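Local coordinates for protein carbohydrate kinase, pfkB family (Enterococcus faecalis, PDB 3KTN) that probably phosphorylates 2-keto-3-deoxygluconate or a related sugar, as a putative kinase of the pfkB (ribokinase-like) family, at residues V164-N169 and E188-Y193; A284-G289 and T301-N306; L256-E261 and W294-A299. All blocks are in the same frame, centred on the assembly; numbering follows the deposited sequence.

Contact 1 (V164-N169 and E188-Y193); sequences VCFDFN and ERILPY
Phe-166 meets Ile-190 and Leu-191 where segment 188-193 packs on strand 163-167. From CB, which points at the helical segment, CG runs anti to the backbone N (chi1 176°) and carries the ring outward from the strand. On the CD1 side of the ring, that carbon lies 4.1 Å from Ile-190 CD1. Farther out, CE1 and CZ pass under Ile-190 CG2, a methyl sitting almost over the ring centre; it stands 4.1 Å from the Phe-166 centroid and 12° off the ring normal, a CH-pi contact. Ile-190 presents two branches to the one ring because CG2 is held between the backbone N and the carbonyl carbon while CG1 extends to CD1. Beside it, on the same side of the ring plane, Leu-191 CD2 comes obliquely to 4.4 Å from Phe-166 CD2. The other leucine methyl, CD1, is 4.4 Å from Phe-168 CZ. Tyr-187, one turn earlier in the helix, packs edge-to-face with Phe-166. At the start of the strand Val-164 takes over the contact, its CB 3.4 Å from Tyr-193 O and both its methyls close to the same oxygen. No hydrogen bond links the two segments, and the join is largely apolar packing. It belongs to a beta-alpha-beta unit of the ribokinase-like fold, in which helix 177-190 connects the adjacent parallel strands 163-167 and 196-198 of the central sheet.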
ATOM      1  N   VAL A 164      -3.439  43.845  -4.658  1.00 48.27           N
ATOM      2  CA  VAL A 164      -3.702  42.842  -5.682  1.00 46.65           C
ATOM      3  C   VAL A 164      -2.432  42.139  -6.155  1.00 46.37           C
ATOM      4  O   VAL A 164      -1.451  42.789  -6.523  1.00 44.49           O
ATOM      5  CB  VAL A 164      -4.410  43.483  -6.898  1.00 45.95           C
ATOM      6  CG1 VAL A 164      -4.736  42.426  -7.939  1.00 45.34           C
ATOM      7  CG2 VAL A 164      -5.681  44.188  -6.443  1.00 47.02           C
ATOM      8  N   CYS A 165      -2.463  40.806  -6.139  1.00 45.03           N
ATOM      9  CA  CYS A 165      -1.327  39.988  -6.559  1.00 42.88           C
ATOM     10  C   CYS A 165      -1.734  39.179  -7.778  1.00 40.91           C
ATOM     11  O   CYS A 165      -2.887  38.782  -7.909  1.00 41.07           O
ATOM     12  CB  CYS A 165      -0.905  39.055  -5.432  1.00 45.41           C
ATOM     13  SG  CYS A 165      -0.641  39.919  -3.876  1.00 51.83           S
ATOM     14  N   PHE A 166      -0.778  38.925  -8.659  1.00 38.67           N
ATOM     15  CA  PHE A 166      -1.056  38.201  -9.888  1.00 38.59           C
ATOM     16  C   PHE A 166       0.156  37.402 -10.342  1.00 37.48           C
ATOM     17  O   PHE A 166       1.292  37.862 -10.218  1.00 37.75           O
ATOM     18  CB  PHE A 166      -1.445  39.207 -10.976  1.00 37.74           C
ATOM     19  CG  PHE A 166      -1.657  38.596 -12.328  1.00 39.32           C
ATOM     20  CD1 PHE A 166      -2.777  37.819 -12.588  1.00 39.11           C
ATOM     21  CD2 PHE A 166      -0.745  38.820 -13.354  1.00 40.22           C
ATOM     22  CE1 PHE A 166      -2.984  37.271 -13.847  1.00 40.28           C
ATOM     23  CE2 PHE A 166      -0.942  38.274 -14.617  1.00 39.76           C
ATOM     24  CZ  PHE A 166      -2.064  37.501 -14.866  1.00 40.42           C
ATOM     25  N   ASP A 167      -0.090  36.208 -10.872  1.00 35.41           N
ATOM     26  CA  ASP A 167       0.993  35.367 -11.354  1.00 36.11           C
ATOM     27  C   ASP A 167       0.831  35.068 -12.832  1.00 36.93           C
ATOM     28  O   ASP A 167      -0.257  34.733 -13.292  1.00 37.23           O
ATOM     29  CB  ASP A 167       1.042  34.045 -10.572  1.00 36.14           C
ATOM     30  CG  ASP A 167      -0.153  33.144 -10.863  1.00 37.46           C
ATOM     31  OD1 ASP A 167       0.029  32.100 -11.523  1.00 38.71           O
ATOM     32  OD2 ASP A 167      -1.278  33.482 -10.445  1.00 37.39           O
ATOM     33  N   PHE A 168       1.921  35.216 -13.574  1.00 39.39           N
ATOM     34  CA  PHE A 168       1.921  34.909 -14.995  1.00 43.46           C
ATOM     35  C   PHE A 168       1.849  33.383 -15.052  1.00 44.88           C
ATOM     36  O   PHE A 168       2.620  32.699 -14.375  1.00 42.81           O
ATOM     37  CB  PHE A 168       3.234  35.371 -15.644  1.00 45.72           C
ATOM     38  CG  PHE A 168       3.268  36.832 -16.014  1.00 50.37           C
ATOM     39  CD1 PHE A 168       3.013  37.233 -17.321  1.00 53.40           C
ATOM     40  CD2 PHE A 168       3.574  37.801 -15.066  1.00 52.19           C
ATOM     41  CE1 PHE A 168       3.065  38.586 -17.681  1.00 54.57           C
ATOM     42  CE2 PHE A 168       3.630  39.154 -15.414  1.00 54.21           C
ATOM     43  CZ  PHE A 168       3.376  39.545 -16.720  1.00 53.99           C
ATOM     44  N   ASN A 169       0.925  32.844 -15.835  1.00 46.06           N
ATOM     45  CA  ASN A 169       0.815  31.397 -15.953  1.00 47.72           C
ATOM     46  C   ASN A 169       0.962  31.055 -17.425  1.00 50.18           C
ATOM     47  O   ASN A 169       0.183  30.288 -17.977  1.00 51.82           O
ATOM     48  CB  ASN A 169      -0.540  30.905 -15.440  1.00 46.61           C
ATOM     49  CG  ASN A 169      -0.539  29.415 -15.141  1.00 47.31           C
ATOM     50  OD1 ASN A 169      -1.516  28.714 -15.399  1.00 44.92           O
ATOM     51  ND2 ASN A 169       0.561  28.928 -14.582  1.00 46.03           N
ATOM     52  N   GLU A 188      -2.656  42.374 -20.373  1.00 47.27           N
ATOM     53  CA  GLU A 188      -2.550  43.828 -20.442  1.00 48.09           C
ATOM     54  C   GLU A 188      -3.763  44.475 -19.784  1.00 45.97           C
ATOM     55  O   GLU A 188      -3.671  45.569 -19.239  1.00 45.23           O
ATOM     56  CB  GLU A 188      -2.411  44.282 -21.900  1.00 48.77           C
ATOM     57  CG  GLU A 188      -1.172  43.701 -22.567  1.00 52.97           C
ATOM     58  CD  GLU A 188      -0.943  44.201 -23.981  1.00 56.06           C
ATOM     59  OE1 GLU A 188      -1.927  44.327 -24.745  1.00 58.43           O
ATOM     60  OE2 GLU A 188       0.231  44.449 -24.334  1.00 56.61           O
ATOM     61  N   ARG A 189      -4.891  43.773 -19.804  1.00 45.10           N
ATOM     62  CA  ARG A 189      -6.113  44.289 -19.202  1.00 44.76           C
ATOM     63  C   ARG A 189      -6.106  44.248 -17.677  1.00 44.98           C
ATOM     64  O   ARG A 189      -6.649  45.144 -17.029  1.00 44.63           O
ATOM     65  CB  ARG A 189      -7.324  43.517 -19.727  1.00 44.69           C
ATOM     66  CG  ARG A 189      -7.526  43.643 -21.225  1.00 45.09           C
ATOM     67  CD  ARG A 189      -8.656  42.757 -21.713  1.00 44.81           C
ATOM     68  NE  ARG A 189      -9.937  43.114 -21.113  1.00 45.10           N
ATOM     69  CZ  ARG A 189     -11.080  42.493 -21.391  1.00 46.35           C
ATOM     70  NH1 ARG A 189     -11.093  41.487 -22.260  1.00 45.75           N
ATOM     71  NH2 ARG A 189     -12.207  42.876 -20.808  1.00 45.21           N
ATOM     72  N   ILE A 190      -5.486  43.223 -17.095  1.00 44.05           N
ATOM     73  CA  ILE A 190      -5.465  43.113 -15.634  1.00 41.73           C
ATOM     74  C   ILE A 190      -4.256  43.768 -14.980  1.00 40.09           C
ATOM     75  O   ILE A 190      -4.351  44.274 -13.862  1.00 40.20           O
ATOM     76  CB  ILE A 190      -5.527  41.630 -15.168  1.00 41.70           C
ATOM     77  CG1 ILE A 190      -5.867  41.568 -13.675  1.00 42.24           C
ATOM     78  CG2 ILE A 190      -4.185  40.946 -15.416  1.00 39.49           C
ATOM     79  CD1 ILE A 190      -6.093  40.156 -13.139  1.00 43.18           C
ATOM     80  N   LEU A 191      -3.125  43.768 -15.675  1.00 40.25           N
ATOM     81  CA  LEU A 191      -1.903  44.355 -15.134  1.00 41.50           C
ATOM     82  C   LEU A 191      -2.044  45.759 -14.544  1.00 43.66           C
ATOM     83  O   LEU A 191      -1.395  46.081 -13.548  1.00 43.52           O
ATOM     84  CB  LEU A 191      -0.805  44.333 -16.201  1.00 42.09           C
ATOM     85  CG  LEU A 191      -0.187  42.937 -16.373  1.00 41.73           C
ATOM     86  CD1 LEU A 191       0.671  42.867 -17.629  1.00 36.99           C
ATOM     87  CD2 LEU A 191       0.637  42.622 -15.133  1.00 39.19           C
ATOM     88  N   PRO A 192      -2.886  46.618 -15.145  1.00 44.05           N
ATOM     89  CA  PRO A 192      -3.047  47.972 -14.604  1.00 45.60           C
ATOM     90  C   PRO A 192      -3.591  48.002 -13.171  1.00 47.24           C
ATOM     91  O   PRO A 192      -3.490  49.015 -12.480  1.00 48.12           O
ATOM     92  CB  PRO A 192      -4.009  48.625 -15.595  1.00 46.13           C
ATOM     93  CG  PRO A 192      -3.654  47.958 -16.890  1.00 46.69           C
ATOM     94  CD  PRO A 192      -3.523  46.507 -16.470  1.00 44.47           C
ATOM     95  N   TYR A 193      -4.159  46.884 -12.725  1.00 47.98           N
ATOM     96  CA  TYR A 193      -4.736  46.799 -11.384  1.00 48.25           C
ATOM     97  C   TYR A 193      -3.886  46.061 -10.351  1.00 47.49           C
ATOM     98  O   TYR A 193      -4.236  46.030  -9.171  1.00 47.60           O
ATOM     99  CB  TYR A 193      -6.101  46.120 -11.465  1.00 50.03           C
ATOM    100  CG  TYR A 193      -7.089  46.865 -12.324  1.00 53.11           C
ATOM    101  CD1 TYR A 193      -7.725  48.013 -11.852  1.00 53.58           C
ATOM    102  CD2 TYR A 193      -7.372  46.437 -13.620  1.00 54.08           C
ATOM    103  CE1 TYR A 193      -8.621  48.718 -12.649  1.00 55.19           C
ATOM    104  CE2 TYR A 193      -8.266  47.136 -14.427  1.00 55.63           C
ATOM    105  CZ  TYR A 193      -8.886  48.274 -13.934  1.00 56.09           C
ATOM    106  OH  TYR A 193      -9.771  48.969 -14.722  1.00 58.59           O
TER

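Contact 2 (A284-G289 and T301-N306); sequences AGILYG and TFATVN
Gly-285 and Ala-303 are the nearest pair between the two helical segments, their CA atoms only 4.0 Å apart. Lacking a side chain, Gly-285 lets the backbones come together, and the segment axes approach to 7.8 Å. Ala-303 CB packs against the glycine backbone, 3.7 Å from Gly-285 C. Ile-286 starts out away from the partner helix, but CG1 stands beside the backbone N, anti to the carbonyl carbon (chi1 -67°), and CD1 bends back to 3.4 Å from Ala-303 CB, tight for two methyls. On the other flank of the glycine, Phe-302 lays CD2 4.0 Å from Gly-285 O and brings CE2 to 3.9 Å from Tyr-288 CD2; the two rings meet obliquely, with planes at 33°. The segments, nearly antiparallel at 153°, pair in the C-terminal part of the pfkB fold. The first helix, 278-291, starts within the GAGD motif, which in relatives supplies the anion hole and the catalytic base. Asn-306 reaches across to this helix and donates from ND2 to Ala-281 O, while its OD1 is hydrogen-bonded to Thr-320 OG1, so both ends of the buried amide are held. Phe-47 meets both aromatic rings at a slant, and helix 322-330 backs them through Val-322 and Val-325. Ile-286 rests on Phe-198, Trp-237 and Ala-239 of the central sheet, and helix 36-46 packs against Ala-284.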
ATOM      1  N   ALA A 284       4.691  32.428  -2.205  1.00 34.56           N
ATOM      2  CA  ALA A 284       4.200  32.460  -0.829  1.00 34.32           C
ATOM      3  C   ALA A 284       5.236  33.099   0.078  1.00 34.55           C
ATOM      4  O   ALA A 284       4.894  33.828   1.008  1.00 36.30           O
ATOM      5  CB  ALA A 284       3.883  31.047  -0.342  1.00 33.34           C
ATOM      6  N   GLY A 285       6.506  32.813  -0.192  1.00 34.30           N
ATOM      7  CA  GLY A 285       7.576  33.377   0.605  1.00 35.03           C
ATOM      8  C   GLY A 285       7.685  34.878   0.389  1.00 37.54           C
ATOM      9  O   GLY A 285       7.939  35.634   1.333  1.00 36.83           O
ATOM     10  N   ILE A 286       7.506  35.309  -0.859  1.00 36.99           N
ATOM     11  CA  ILE A 286       7.569  36.729  -1.198  1.00 36.82           C
ATOM     12  C   ILE A 286       6.417  37.457  -0.518  1.00 37.03           C
ATOM     13  O   ILE A 286       6.620  38.475   0.138  1.00 37.01           O
ATOM     14  CB  ILE A 286       7.463  36.958  -2.729  1.00 36.40           C
ATOM     15  CG1 ILE A 286       8.700  36.395  -3.439  1.00 33.87           C
ATOM     16  CG2 ILE A 286       7.293  38.441  -3.024  1.00 35.81           C
ATOM     17  CD1 ILE A 286      10.035  36.902  -2.894  1.00 34.11           C
ATOM     18  N   LEU A 287       5.205  36.930  -0.674  1.00 37.39           N
ATOM     19  CA  LEU A 287       4.037  37.543  -0.054  1.00 37.97           C
ATOM     20  C   LEU A 287       4.171  37.594   1.460  1.00 38.80           C
ATOM     21  O   LEU A 287       3.767  38.570   2.089  1.00 40.40           O
ATOM     22  CB  LEU A 287       2.760  36.789  -0.438  1.00 35.99           C
ATOM     23  CG  LEU A 287       2.378  36.928  -1.911  1.00 38.05           C
ATOM     24  CD1 LEU A 287       1.019  36.303  -2.184  1.00 37.08           C
ATOM     25  CD2 LEU A 287       2.355  38.405  -2.268  1.00 39.20           C
ATOM     26  N   TYR A 288       4.736  36.544   2.052  1.00 39.73           N
ATOM     27  CA  TYR A 288       4.907  36.518   3.499  1.00 39.28           C
ATOM     28  C   TYR A 288       5.855  37.625   3.931  1.00 40.31           C
ATOM     29  O   TYR A 288       5.626  38.288   4.944  1.00 39.89           O
ATOM     30  CB  TYR A 288       5.478  35.183   3.979  1.00 37.84           C
ATOM     31  CG  TYR A 288       5.598  35.144   5.484  1.00 37.16           C
ATOM     32  CD1 TYR A 288       4.458  35.150   6.288  1.00 37.17           C
ATOM     33  CD2 TYR A 288       6.846  35.177   6.109  1.00 37.17           C
ATOM     34  CE1 TYR A 288       4.557  35.196   7.681  1.00 35.82           C
ATOM     35  CE2 TYR A 288       6.955  35.223   7.496  1.00 35.72           C
ATOM     36  CZ  TYR A 288       5.808  35.234   8.274  1.00 37.93           C
ATOM     37  OH  TYR A 288       5.909  35.288   9.650  1.00 40.59           O
ATOM     38  N   GLY A 289       6.931  37.799   3.168  1.00 40.94           N
ATOM     39  CA  GLY A 289       7.902  38.832   3.474  1.00 43.29           C
ATOM     40  C   GLY A 289       7.218  40.185   3.405  1.00 44.54           C
ATOM     41  O   GLY A 289       7.486  41.077   4.210  1.00 43.91           O
ATOM     42  N   THR A 301      15.589  36.149   0.132  1.00 37.86           N
ATOM     43  CA  THR A 301      16.378  35.060   0.699  1.00 39.96           C
ATOM     44  C   THR A 301      15.440  34.001   1.287  1.00 39.21           C
ATOM     45  O   THR A 301      15.594  32.805   1.045  1.00 38.54           O
ATOM     46  CB  THR A 301      17.305  35.557   1.826  1.00 42.09           C
ATOM     47  OG1 THR A 301      18.355  36.352   1.265  1.00 45.94           O
ATOM     48  CG2 THR A 301      17.912  34.382   2.574  1.00 41.24           C
ATOM     49  N   PHE A 302      14.467  34.464   2.062  1.00 36.44           N
ATOM     50  CA  PHE A 302      13.496  33.592   2.694  1.00 34.91           C
ATOM     51  C   PHE A 302      12.699  32.817   1.637  1.00 35.37           C
ATOM     52  O   PHE A 302      12.536  31.601   1.741  1.00 33.04           O
ATOM     53  CB  PHE A 302      12.548  34.433   3.541  1.00 34.66           C
ATOM     54  CG  PHE A 302      11.498  33.639   4.254  1.00 33.36           C
ATOM     55  CD1 PHE A 302      11.723  33.155   5.538  1.00 33.43           C
ATOM     56  CD2 PHE A 302      10.275  33.387   3.648  1.00 32.87           C
ATOM     57  CE1 PHE A 302      10.743  32.428   6.211  1.00 30.96           C
ATOM     58  CE2 PHE A 302       9.287  32.659   4.312  1.00 33.70           C
ATOM     59  CZ  PHE A 302       9.525  32.182   5.598  1.00 31.33           C
ATOM     60  N   ALA A 303      12.218  33.529   0.622  1.00 34.49           N
ATOM     61  CA  ALA A 303      11.423  32.933  -0.446  1.00 33.80           C
ATOM     62  C   ALA A 303      12.177  31.911  -1.304  1.00 33.27           C
ATOM     63  O   ALA A 303      11.604  30.898  -1.711  1.00 32.68           O
ATOM     64  CB  ALA A 303      10.847  34.032  -1.330  1.00 31.23           C
ATOM     65  N   THR A 304      13.450  32.177  -1.583  1.00 30.69           N
ATOM     66  CA  THR A 304      14.252  31.268  -2.391  1.00 30.79           C
ATOM     67  C   THR A 304      14.472  29.952  -1.640  1.00 32.54           C
ATOM     68  O   THR A 304      14.367  28.872  -2.227  1.00 31.05           O
ATOM     69  CB  THR A 304      15.619  31.902  -2.764  1.00 32.25           C
ATOM     70  OG1 THR A 304      15.400  33.181  -3.373  1.00 32.45           O
ATOM     71  CG2 THR A 304      16.370  31.020  -3.758  1.00 29.04           C
ATOM     72  N   VAL A 305      14.762  30.040  -0.344  1.00 32.00           N
ATOM     73  CA  VAL A 305      14.956  28.843   0.464  1.00 32.44           C
ATOM     74  C   VAL A 305      13.640  28.054   0.494  1.00 32.97           C
ATOM     75  O   VAL A 305      13.635  26.828   0.396  1.00 31.03           O
ATOM     76  CB  VAL A 305      15.377  29.200   1.906  1.00 34.96           C
ATOM     77  CG1 VAL A 305      15.372  27.951   2.787  1.00 32.86           C
ATOM     78  CG2 VAL A 305      16.769  29.819   1.892  1.00 36.60           C
ATOM     79  N   ASN A 306      12.523  28.762   0.618  1.00 32.12           N
ATOM     80  CA  ASN A 306      11.224  28.108   0.640  1.00 31.58           C
ATOM     81  C   ASN A 306      11.008  27.383  -0.686  1.00 31.01           C
ATOM     82  O   ASN A 306      10.478  26.274  -0.720  1.00 30.59           O
ATOM     83  CB  ASN A 306      10.106  29.131   0.860  1.00 28.49           C
ATOM     84  CG  ASN A 306       8.820  28.482   1.343  1.00 30.08           C
ATOM     85  OD1 ASN A 306       8.849  27.636   2.234  1.00 29.02           O
ATOM     86  ND2 ASN A 306       7.690  28.879   0.768  1.00 27.43           N
TER

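Contact 3 (L256-E261 and W294-A299); sequences LYTQNE and WSLEKA
The carboxylate of Glu-261 meets Leu-296 through OE1, 3.6 Å from the methyl CD1. The second flat group, the indole of Trp-294, carries Lys-298 CE over one face, 3.4 Å above the plane and offset toward the rim, and packs edge-to-face with Tyr-288 and with Phe-302. Leu-296 takes part in all but one of the residue pairs, as a fork. Its CD1 also lies 3.6 Å from Thr-258 CG2, while CD2 presses on Leu-256 CD2 at 3.5 Å, closer than carbons usually pack; these two leucines cross at about a right angle. Leu-256 CG, anti to the backbone N (chi1 173°), is directed at the helical segment, and its CD2 also reaches Ala-299 CB at 4.1 Å. The turn facing Leu-296 is closed by a backbone bond from Thr-258 N to Glu-261 O. Ser-295 is the N-cap of the helix, its OG accepting from Lys-298 N over 3.1 Å in a fairly straight bond (162°). The contact seats the start of helix 296-310 on strand 250-257 near Leu-256 and on the turn that leads into strand 262-269, with Trp-237 of strand 237-245 touching Leu-256, Thr-258 and Leu-296.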
ATOM      1  N   LEU A 256      13.822  39.925  -6.758  1.00 43.76           N
ATOM      2  CA  LEU A 256      12.710  40.781  -6.365  1.00 44.75           C
ATOM      3  C   LEU A 256      13.008  42.218  -6.794  1.00 46.90           C
ATOM      4  O   LEU A 256      13.986  42.821  -6.342  1.00 46.10           O
ATOM      5  CB  LEU A 256      12.519  40.707  -4.848  1.00 41.60           C
ATOM      6  CG  LEU A 256      11.518  41.637  -4.161  1.00 41.88           C
ATOM      7  CD1 LEU A 256      10.125  41.461  -4.748  1.00 38.18           C
ATOM      8  CD2 LEU A 256      11.520  41.332  -2.672  1.00 40.24           C
ATOM      9  N   TYR A 257      12.162  42.757  -7.669  1.00 48.15           N
ATOM     10  CA  TYR A 257      12.331  44.121  -8.178  1.00 50.22           C
ATOM     11  C   TYR A 257      11.238  45.079  -7.723  1.00 51.51           C
ATOM     12  O   TYR A 257      10.115  44.679  -7.407  1.00 50.89           O
ATOM     13  CB  TYR A 257      12.299  44.147  -9.710  1.00 49.37           C
ATOM     14  CG  TYR A 257      13.443  43.479 -10.434  1.00 50.18           C
ATOM     15  CD1 TYR A 257      14.562  44.207 -10.837  1.00 49.30           C
ATOM     16  CD2 TYR A 257      13.377  42.128 -10.773  1.00 50.22           C
ATOM     17  CE1 TYR A 257      15.584  43.604 -11.570  1.00 48.61           C
ATOM     18  CE2 TYR A 257      14.390  41.518 -11.500  1.00 48.77           C
ATOM     19  CZ  TYR A 257      15.488  42.258 -11.896  1.00 49.80           C
ATOM     20  OH  TYR A 257      16.480  41.645 -12.624  1.00 50.74           O
ATOM     21  N   THR A 258      11.595  46.354  -7.700  1.00 53.77           N
ATOM     22  CA  THR A 258      10.674  47.439  -7.393  1.00 53.88           C
ATOM     23  C   THR A 258      10.996  48.360  -8.561  1.00 54.67           C
ATOM     24  O   THR A 258      11.874  48.045  -9.367  1.00 52.31           O
ATOM     25  CB  THR A 258      11.008  48.169  -6.081  1.00 53.34           C
ATOM     26  OG1 THR A 258      12.300  48.774  -6.189  1.00 54.63           O
ATOM     27  CG2 THR A 258      10.990  47.203  -4.909  1.00 53.52           C
ATOM     28  N   GLN A 259      10.307  49.484  -8.675  1.00 56.23           N
ATOM     29  CA  GLN A 259      10.607  50.380  -9.777  1.00 58.81           C
ATOM     30  C   GLN A 259      11.993  50.999  -9.610  1.00 59.10           C
ATOM     31  O   GLN A 259      12.619  51.393 -10.593  1.00 59.61           O
ATOM     32  CB  GLN A 259       9.532  51.468  -9.886  1.00 59.60           C
ATOM     33  CG  GLN A 259       8.214  50.938 -10.428  1.00 62.34           C
ATOM     34  CD  GLN A 259       7.137  51.997 -10.530  1.00 62.94           C
ATOM     35  OE1 GLN A 259       7.325  53.033 -11.166  1.00 66.00           O
ATOM     36  NE2 GLN A 259       5.992  51.736  -9.910  1.00 62.41           N
ATOM     37  N   ASN A 260      12.489  51.045  -8.377  1.00 60.08           N
ATOM     38  CA  ASN A 260      13.796  51.642  -8.114  1.00 61.91           C
ATOM     39  C   ASN A 260      14.836  50.756  -7.425  1.00 62.78           C
ATOM     40  O   ASN A 260      15.880  51.249  -6.999  1.00 63.09           O
ATOM     41  CB  ASN A 260      13.610  52.917  -7.293  1.00 62.74           C
ATOM     42  CG  ASN A 260      12.630  53.875  -7.933  1.00 63.79           C
ATOM     43  OD1 ASN A 260      12.828  54.320  -9.065  1.00 64.55           O
ATOM     44  ND2 ASN A 260      11.560  54.193  -7.217  1.00 64.47           N
ATOM     45  N   GLU A 261      14.566  49.458  -7.311  1.00 62.90           N
ATOM     46  CA  GLU A 261      15.516  48.555  -6.663  1.00 61.97           C
ATOM     47  C   GLU A 261      15.538  47.163  -7.275  1.00 60.35           C
ATOM     48  O   GLU A 261      14.624  46.769  -8.002  1.00 59.32           O
ATOM     49  CB  GLU A 261      15.211  48.442  -5.171  1.00 63.41           C
ATOM     50  CG  GLU A 261      15.375  49.739  -4.407  1.00 66.86           C
ATOM     51  CD  GLU A 261      14.947  49.615  -2.959  1.00 70.18           C
ATOM     52  OE1 GLU A 261      15.600  48.858  -2.207  1.00 71.59           O
ATOM     53  OE2 GLU A 261      13.953  50.270  -2.573  1.00 71.93           O
ATOM     54  N   TRP A 294       9.241  43.121   5.384  1.00 51.77           N
ATOM     55  CA  TRP A 294      10.651  42.754   5.432  1.00 50.76           C
ATOM     56  C   TRP A 294      11.396  43.498   4.333  1.00 49.43           C
ATOM     57  O   TRP A 294      10.787  43.993   3.390  1.00 48.42           O
ATOM     58  CB  TRP A 294      10.833  41.253   5.186  1.00 51.41           C
ATOM     59  CG  TRP A 294      10.578  40.363   6.360  1.00 53.61           C
ATOM     60  CD1 TRP A 294      10.373  40.741   7.654  1.00 53.63           C
ATOM     61  CD2 TRP A 294      10.551  38.931   6.350  1.00 53.85           C
ATOM     62  NE1 TRP A 294      10.222  39.633   8.454  1.00 54.79           N
ATOM     63  CE2 TRP A 294      10.329  38.505   7.676  1.00 54.17           C
ATOM     64  CE3 TRP A 294      10.701  37.962   5.346  1.00 53.07           C
ATOM     65  CZ2 TRP A 294      10.243  37.155   8.031  1.00 54.02           C
ATOM     66  CZ3 TRP A 294      10.617  36.616   5.697  1.00 53.83           C
ATOM     67  CH2 TRP A 294      10.393  36.229   7.030  1.00 53.79           C
ATOM     68  N   SER A 295      12.715  43.565   4.451  1.00 48.52           N
ATOM     69  CA  SER A 295      13.514  44.220   3.430  1.00 48.81           C
ATOM     70  C   SER A 295      13.462  43.316   2.206  1.00 48.53           C
ATOM     71  O   SER A 295      13.098  42.144   2.314  1.00 49.95           O
ATOM     72  CB  SER A 295      14.960  44.372   3.895  1.00 47.88           C
ATOM     73  OG  SER A 295      15.566  43.107   4.066  1.00 50.47           O
ATOM     74  N   LEU A 296      13.823  43.852   1.047  1.00 47.31           N
ATOM     75  CA  LEU A 296      13.806  43.069  -0.179  1.00 47.56           C
ATOM     76  C   LEU A 296      14.789  41.909  -0.086  1.00 47.70           C
ATOM     77  O   LEU A 296      14.535  40.829  -0.614  1.00 46.81           O
ATOM     78  CB  LEU A 296      14.160  43.947  -1.382  1.00 46.47           C
ATOM     79  CG  LEU A 296      13.256  45.149  -1.671  1.00 48.56           C
ATOM     80  CD1 LEU A 296      13.737  45.829  -2.946  1.00 49.27           C
ATOM     81  CD2 LEU A 296      11.810  44.709  -1.827  1.00 47.68           C
ATOM     82  N   GLU A 297      15.913  42.143   0.584  1.00 48.38           N
ATOM     83  CA  GLU A 297      16.933  41.117   0.741  1.00 49.89           C
ATOM     84  C   GLU A 297      16.438  39.952   1.597  1.00 48.48           C
ATOM     85  O   GLU A 297      16.619  38.792   1.246  1.00 47.46           O
ATOM     86  CB  GLU A 297      18.193  41.712   1.376  1.00 52.82           C
ATOM     87  CG  GLU A 297      19.206  40.660   1.800  1.00 60.31           C
ATOM     88  CD  GLU A 297      20.443  41.251   2.443  1.00 64.74           C
ATOM     89  OE1 GLU A 297      20.299  42.049   3.396  1.00 67.51           O
ATOM     90  OE2 GLU A 297      21.563  40.907   2.000  1.00 66.33           O
ATOM     91  N   LYS A 298      15.817  40.278   2.724  1.00 47.02           N
ATOM     92  CA  LYS A 298      15.307  39.272   3.643  1.00 46.08           C
ATOM     93  C   LYS A 298      14.184  38.457   2.999  1.00 44.94           C
ATOM     94  O   LYS A 298      14.114  37.240   3.173  1.00 44.75           O
ATOM     95  CB  LYS A 298      14.802  39.956   4.914  1.00 45.86           C
ATOM     96  CG  LYS A 298      14.408  39.020   6.042  1.00 47.29           C
ATOM     97  CD  LYS A 298      13.930  39.823   7.247  1.00 48.88           C
ATOM     98  CE  LYS A 298      13.615  38.931   8.433  1.00 50.43           C
ATOM     99  NZ  LYS A 298      14.804  38.142   8.858  1.00 52.79           N
ATOM    100  N   ALA A 299      13.316  39.136   2.256  1.00 42.34           N
ATOM    101  CA  ALA A 299      12.197  38.488   1.591  1.00 40.73           C
ATOM    102  C   ALA A 299      12.638  37.538   0.480  1.00 40.66           C
ATOM    103  O   ALA A 299      12.136  36.415   0.387  1.00 36.82           O
ATOM    104  CB  ALA A 299      11.252  39.534   1.025  1.00 40.69           C
TER

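Overall arrangement
Contact 1 comes first along the chain and closes before the others open; contacts 2 and 3 interleave, their segments in the order 256-261, 284-289, 294-299, 301-306. Those two share helix 296-310, have centres about 12 Å apart, and are tied by a probable hydrogen bond from Trp-294 N to Gly-289 O (2.9 Å). Contact 1 is centred about 20 Å from contact 2 and 19 Å from contact 3. It meets contact 2 through the central sheet, where Cys-165 SG packs on Leu-287 CD2 at 3.7 Å. Phe-166 points toward helix 177-190 and the neighbouring Cys-165 away from it, onto Leu-287, so helices 177-190 and 278-291 flank opposite faces of the sheet, the layered build of ribokinase-like kinases.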